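Local coordinates for RTX toxin RtxA (Vibrio vulnificus MO6-24/O, PDB 6IMP), which is an alpha/beta-hydrolase-fold domain of a MARTX toxin linked to Vibrio virulence and probably acts as a hydrolase, at residues Gln124-Asp129 and Gln301-Leu306; Leu202-Met207 and Asn292-Gln297. One frame throughout, in Å; residues are numbered along the deposited sequence.

Contact 1 of 2, residues Gln124-Asp129 and Gln301-Leu306; sequences QKQGID and QIVSGL
The carboxamide of Gln-126 is the flat group of this contact, and Val-303 meets it at its oxygen. OE1 lies 3.6 Å from Val-303 CG2, and that methyl stands well out of the amide plane, beyond the oxygen and not over the centre of the group. The approach is therefore van der Waals packing on one side of the amide, with the two side chains running past each other in opposite directions. NE2 makes a weak hydrogen bond to His-122 O in the preceding helix, which helps to set the rotation of the amide. The side chain of Gln-126 also touches Ala-299 and Asp-300 of helix 291-302.

Beside the amide the contact is purely aliphatic. Ile-128 and Val-303 meet tip to tip: Ile-128 CD1 is 3.5 Å from Val-303 CG2 and 3.8 Å from Val-303 CG1, so the delta methyl faces both branches of the valine. Ile-128 reaches this far because CG1 is anti to its carbonyl carbon (chi1 -64°) and CD1 continues in an extended line (chi2 167°). Leu-306 adds a looser contact, its CD2 lying 4.2 Å from Ile-128 CD1. Ile-128 and Leu-306 are buried, whereas Gln-126 and Val-303 remain partly exposed. On the sheet side, Ile-128 also touches Val-102 of strand 101-105, and Ser-199 OG hydrogen-bonds to Leu-306 O.

The turn presenting Gln-126 and Ile-128 is a Schellman motif that ends helix 112-124. Ile-128 N bonds to Tyr-123 O, Gly-127 N bonds weakly to Gln-124 O, and Gly-127 takes the C-prime position with positive phi. It joins that helix to strand 129-133 in a beta-alpha-beta crossover of the alpha/beta-hydrolase fold.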
loop_
_atom_site.group_PDB
_atom_site.type_symbol
_atom_site.label_atom_id
_atom_site.label_comp_id
_atom_site.label_asym_id
_atom_site.label_seq_id
_atom_site.Cartn_x
_atom_site.Cartn_y
_atom_site.Cartn_z
ATOM N N GLN A 124 -11.566 -7.133 10.032
ATOM C CA GLN A 124 -11.663 -7.425 11.470
ATOM C C GLN A 124 -12.930 -8.241 11.812
ATOM O O GLN A 124 -12.849 -9.253 12.516
ATOM C CB GLN A 124 -11.604 -6.121 12.287
ATOM C CG GLN A 124 -10.227 -5.443 12.282
ATOM C CD GLN A 124 -10.189 -4.132 13.077
ATOM O OE1 GLN A 124 -10.422 -3.052 12.529
ATOM N NE2 GLN A 124 -9.873 -4.225 14.370
ATOM N N LYS A 125 -14.074 -7.814 11.265
ATOM C CA LYS A 125 -15.367 -8.553 11.334
ATOM C C LYS A 125 -15.335 -10.046 11.064
ATOM O O LYS A 125 -16.215 -10.786 11.497
ATOM C CB LYS A 125 -16.316 -8.041 10.259
ATOM C CG LYS A 125 -17.175 -6.874 10.696
ATOM C CD LYS A 125 -17.825 -6.183 9.505
ATOM C CE LYS A 125 -19.156 -6.811 9.127
ATOM N NZ LYS A 125 -19.755 -6.108 7.960
ATOM N N GLN A 126 -14.369 -10.468 10.269
ATOM C CA GLN A 126 -14.180 -11.879 9.974
ATOM C C GLN A 126 -12.989 -12.413 10.765
ATOM O O GLN A 126 -12.328 -13.371 10.346
ATOM C CB GLN A 126 -13.964 -12.074 8.468
ATOM C CG GLN A 126 -14.822 -11.166 7.584
ATOM C CD GLN A 126 -14.633 -11.442 6.107
ATOM O OE1 GLN A 126 -14.203 -12.528 5.714
ATOM N NE2 GLN A 126 -14.933 -10.450 5.279
ATOM N N GLY A 127 -12.723 -11.788 11.912
ATOM C CA GLY A 127 -11.580 -12.142 12.751
ATOM C C GLY A 127 -10.259 -12.282 12.001
ATOM O O GLY A 127 -9.592 -13.322 12.092
ATOM N N ILE A 128 -9.903 -11.243 11.241
ATOM C CA ILE A 128 -8.578 -11.128 10.603
ATOM C C ILE A 128 -7.898 -9.832 11.079
ATOM O O ILE A 128 -8.533 -8.767 11.112
ATOM C CB ILE A 128 -8.695 -11.135 9.056
ATOM C CG1 ILE A 128 -9.252 -12.479 8.573
ATOM C CG2 ILE A 128 -7.341 -10.885 8.402
ATOM C CD1 ILE A 128 -9.698 -12.483 7.124
ATOM N N ASP A 129 -6.619 -9.932 11.459
ATOM C CA ASP A 129 -5.855 -8.755 11.910
ATOM C C ASP A 129 -5.365 -7.979 10.703
ATOM O O ASP A 129 -5.008 -8.568 9.683
ATOM C CB ASP A 129 -4.635 -9.139 12.764
ATOM C CG ASP A 129 -4.973 -10.080 13.895
ATOM O OD1 ASP A 129 -5.874 -9.758 14.685
ATOM O OD2 ASP A 129 -4.323 -11.142 14.002
ATOM N N GLN A 301 -14.642 -12.648 -1.155
ATOM C CA GLN A 301 -13.752 -13.170 -2.206
ATOM C C GLN A 301 -12.276 -13.006 -1.828
ATOM O O GLN A 301 -11.465 -13.915 -2.051
ATOM C CB GLN A 301 -14.016 -12.491 -3.556
ATOM C CG GLN A 301 -12.881 -12.688 -4.563
ATOM C CD GLN A 301 -13.344 -12.724 -6.003
ATOM O OE1 GLN A 301 -14.283 -12.023 -6.390
ATOM N NE2 GLN A 301 -12.661 -13.528 -6.816
ATOM N N ILE A 302 -11.941 -11.851 -1.254
ATOM C CA ILE A 302 -10.555 -11.532 -0.889
ATOM C C ILE A 302 -9.972 -12.593 0.041
ATOM O O ILE A 302 -8.866 -13.074 -0.185
ATOM C CB ILE A 302 -10.435 -10.125 -0.248
ATOM C CG1 ILE A 302 -10.493 -9.040 -1.331
ATOM C CG2 ILE A 302 -9.131 -9.984 0.520
ATOM C CD1 ILE A 302 -10.730 -7.640 -0.794
ATOM N N VAL A 303 -10.709 -12.947 1.071
ATOM C CA VAL A 303 -10.220 -13.930 2.001
ATOM C C VAL A 303 -10.244 -15.305 1.405
ATOM O O VAL A 303 -9.819 -16.255 2.020
ATOM C CB VAL A 303 -11.039 -13.943 3.279
ATOM C CG1 VAL A 303 -10.418 -14.891 4.270
ATOM C CG2 VAL A 303 -11.080 -12.558 3.871
ATOM N N SER A 304 -10.705 -15.421 0.174
ATOM C CA SER A 304 -10.748 -16.719 -0.462
ATOM C C SER A 304 -9.523 -16.984 -1.316
ATOM O O SER A 304 -9.440 -17.978 -2.004
ATOM C CB SER A 304 -12.031 -16.873 -1.235
ATOM O OG SER A 304 -13.109 -16.755 -0.334
ATOM N N GLY A 305 -8.591 -16.048 -1.270
ATOM C CA GLY A 305 -7.298 -16.131 -1.907
ATOM C C GLY A 305 -6.315 -15.817 -0.786
ATOM O O GLY A 305 -5.381 -15.066 -0.964
ATOM N N LEU A 306 -6.585 -16.371 0.393
ATOM C CA LEU A 306 -5.781 -16.229 1.597
ATOM C C LEU A 306 -5.628 -17.631 2.124
ATOM O O LEU A 306 -4.555 -18.029 2.553
ATOM C CB LEU A 306 -6.502 -15.392 2.648
ATOM C CG LEU A 306 -5.899 -15.245 4.050
ATOM C CD1 LEU A 306 -4.414 -15.004 3.960
ATOM C CD2 LEU A 306 -6.530 -14.105 4.817
#

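Contact 2 of 2, residues Leu202-Met207 and Asn292-Gln297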
loop_
_atom_site.group_PDB
_atom_site.type_symbol
_atom_site.label_atom_id
_atom_site.label_comp_id
_atom_site.label_asym_id
_atom_site.label_seq_id
_atom_site.Cartn_x
_atom_site.Cartn_y
_atom_site.Cartn_z
ATOM N N LEU A 202 -3.098 -9.072 -2.870
ATOM C CA LEU A 202 -4.209 -8.318 -3.463
ATOM C C LEU A 202 -3.721 -6.983 -3.987
ATOM O O LEU A 202 -3.358 -6.104 -3.211
ATOM C CB LEU A 202 -5.336 -8.083 -2.441
ATOM C CG LEU A 202 -6.326 -6.958 -2.772
ATOM C CD1 LEU A 202 -7.057 -7.242 -4.071
ATOM C CD2 LEU A 202 -7.309 -6.727 -1.645
ATOM N N LEU A 203 -3.762 -6.827 -5.303
ATOM C CA LEU A 203 -3.620 -5.522 -5.939
ATOM C C LEU A 203 -4.976 -4.804 -5.963
ATOM O O LEU A 203 -5.773 -4.985 -6.884
ATOM C CB LEU A 203 -3.072 -5.679 -7.366
ATOM C CG LEU A 203 -1.691 -6.356 -7.511
ATOM C CD1 LEU A 203 -1.386 -6.686 -8.967
ATOM C CD2 LEU A 203 -0.576 -5.502 -6.924
ATOM N N ASP A 204 -5.235 -4.013 -4.928
ATOM C CA ASP A 204 -6.520 -3.312 -4.770
ATOM C C ASP A 204 -6.484 -2.004 -5.547
ATOM O O ASP A 204 -5.856 -1.055 -5.114
ATOM C CB ASP A 204 -6.797 -3.042 -3.266
ATOM C CG ASP A 204 -8.087 -2.233 -3.017
ATOM O OD1 ASP A 204 -8.889 -2.056 -3.970
ATOM O OD2 ASP A 204 -8.304 -1.780 -1.857
ATOM N N ARG A 205 -7.178 -1.951 -6.678
ATOM C CA ARG A 205 -7.290 -0.706 -7.463
ATOM C C ARG A 205 -5.900 -0.091 -7.687
ATOM O O ARG A 205 -5.679 1.085 -7.388
ATOM C CB ARG A 205 -8.201 0.306 -6.756
ATOM C CG ARG A 205 -9.627 -0.178 -6.538
ATOM C CD ARG A 205 -10.378 0.689 -5.524
ATOM N NE ARG A 205 -10.069 0.328 -4.140
ATOM C CZ ARG A 205 -10.455 1.009 -3.058
ATOM N NH1 ARG A 205 -11.200 2.099 -3.175
ATOM N NH2 ARG A 205 -10.072 0.608 -1.850
ATOM N N PRO A 206 -4.957 -0.895 -8.202
ATOM C CA PRO A 206 -3.558 -0.535 -8.287
ATOM C C PRO A 206 -3.255 0.686 -9.128
ATOM O O PRO A 206 -4.018 1.045 -10.028
ATOM C CB PRO A 206 -2.945 -1.747 -8.980
ATOM C CG PRO A 206 -4.036 -2.219 -9.850
ATOM C CD PRO A 206 -5.202 -2.150 -8.924
ATOM N N MET A 207 -2.077 1.249 -8.866
ATOM C CA MET A 207 -1.379 2.126 -9.800
ATOM C C MET A 207 -0.515 1.201 -10.628
ATOM O O MET A 207 0.374 0.562 -10.081
ATOM C CB MET A 207 -0.481 3.078 -9.018
ATOM C CG MET A 207 0.641 3.698 -9.821
ATOM S SD MET A 207 1.734 4.662 -8.773
ATOM C CE MET A 207 0.690 6.052 -8.350
ATOM N N ASN A 292 -14.956 1.527 1.157
ATOM C CA ASN A 292 -15.926 0.841 1.972
ATOM C C ASN A 292 -16.904 0.071 1.101
ATOM O O ASN A 292 -17.074 -1.144 1.268
ATOM C CB ASN A 292 -16.685 1.832 2.835
ATOM C CG ASN A 292 -17.663 1.152 3.751
ATOM O OD1 ASN A 292 -17.397 0.058 4.260
ATOM N ND2 ASN A 292 -18.819 1.769 3.938
ATOM N N ARG A 293 -17.527 0.786 0.164
ATOM C CA ARG A 293 -18.444 0.178 -0.817
ATOM C C ARG A 293 -17.794 -1.046 -1.518
ATOM O O ARG A 293 -18.417 -2.105 -1.638
ATOM C CB ARG A 293 -18.916 1.222 -1.865
ATOM C CG ARG A 293 -20.061 2.155 -1.417
ATOM C CD ARG A 293 -21.449 1.708 -1.908
ATOM N NE ARG A 293 -21.658 1.890 -3.359
ATOM C CZ ARG A 293 -22.741 1.485 -4.040
ATOM N NH1 ARG A 293 -22.674 0.394 -4.815
ATOM N NH2 ARG A 293 -23.893 2.156 -3.951
ATOM N N LEU A 294 -16.530 -0.907 -1.921
ATOM C CA LEU A 294 -15.804 -1.993 -2.594
ATOM C C LEU A 294 -15.513 -3.165 -1.653
ATOM O O LEU A 294 -15.738 -4.332 -2.006
ATOM C CB LEU A 294 -14.502 -1.468 -3.208
ATOM C CG LEU A 294 -13.552 -2.511 -3.815
ATOM C CD1 LEU A 294 -12.961 -2.019 -5.123
ATOM C CD2 LEU A 294 -12.431 -2.851 -2.851
ATOM N N MET A 295 -14.990 -2.859 -0.470
ATOM C CA MET A 295 -14.625 -3.905 0.482
ATOM C C MET A 295 -15.861 -4.708 0.912
ATOM O O MET A 295 -15.811 -5.947 0.970
ATOM C CB MET A 295 -13.883 -3.324 1.694
ATOM C CG MET A 295 -12.420 -2.968 1.423
ATOM S SD MET A 295 -11.425 -4.278 0.662
ATOM C CE MET A 295 -11.374 -5.499 1.972
ATOM N N GLY A 296 -16.980 -4.014 1.146
ATOM C CA GLY A 296 -18.260 -4.678 1.429
ATOM C C GLY A 296 -18.544 -5.833 0.475
ATOM O O GLY A 296 -18.728 -6.990 0.899
ATOM N N GLN A 297 -18.534 -5.526 -0.822
ATOM C CA GLN A 297 -18.890 -6.496 -1.843
ATOM C C GLN A 297 -17.854 -7.603 -1.944
ATOM O O GLN A 297 -18.202 -8.776 -2.050
ATOM C CB GLN A 297 -19.038 -5.822 -3.199
ATOM C CG GLN A 297 -19.668 -6.730 -4.237
ATOM C CD GLN A 297 -19.538 -6.191 -5.644
ATOM O OE1 GLN A 297 -19.922 -5.055 -5.929
ATOM N NE2 GLN A 297 -19.011 -7.012 -6.539
#
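OD2 of Asp-204 is gripped by two groups, Arg-205 NH2 and His-175 NE2, while the other oxygen of the same carboxylate packs against Leu-294. Arg-205 holds the acid side-on: NE bonds to Asp-204 OD1 at 2.7 Å, and NH2 to Asp-204 OD2 at 3.0 Å. Both bonds are nearly straight (N-H...O 166° and 171°). Both oxygens lie close to the guanidinium plane, but the two nitrogens, although on the syn sides, stand out of the carboxylate plane, NE more than NH2. A bend in the arginine chain (chi3 -81°) turns NE and NH2 back toward the acid of the preceding residue. Ser-291 OG also bonds to NH2, tying the pair to the start of helix 291-302.

Leu-294 lies across this salt bridge. Its CD2 covers one face of the guanidinium and is 3.8 Å from Asp-204 OD1, whereas CD1 lies alongside the aliphatic arm, 3.8 Å from Arg-205 CD. One leucine thus covers part of both partners and would probably limit solvent access there.

The contact packs helix 291-302 against Asp-204 of strand 200-204 and the adjoining Arg-205. Strand 172-177 flanks it through Tyr-177, strand 252-256 pairs beside Leu-203, and helix 112-124 receives Met-295.

In the fold
Helix 291-302 and the residues following it serve both contacts, whose centres lie about 13 Å apart. Contact 2 is buried, about 12 Å from the centre of the chain; contact 1 is partly buried and farther out, at about 17 Å. Their chemistry follows: in contact 2 a leucine covers an internal salt bridge over the central sheet, whereas contact 1 joins aliphatic tips with one partly exposed amide. They meet directly at Ile-302, whose CD1 packs 3.6 Å from both Met-295 CE and Leu-202 CD2. Along the chain, contact 2 is nested within the loop closed by contact 1. Leu-294 of the helix meets the strand region, while Val-303 and Leu-306 meet the helix-ending turn.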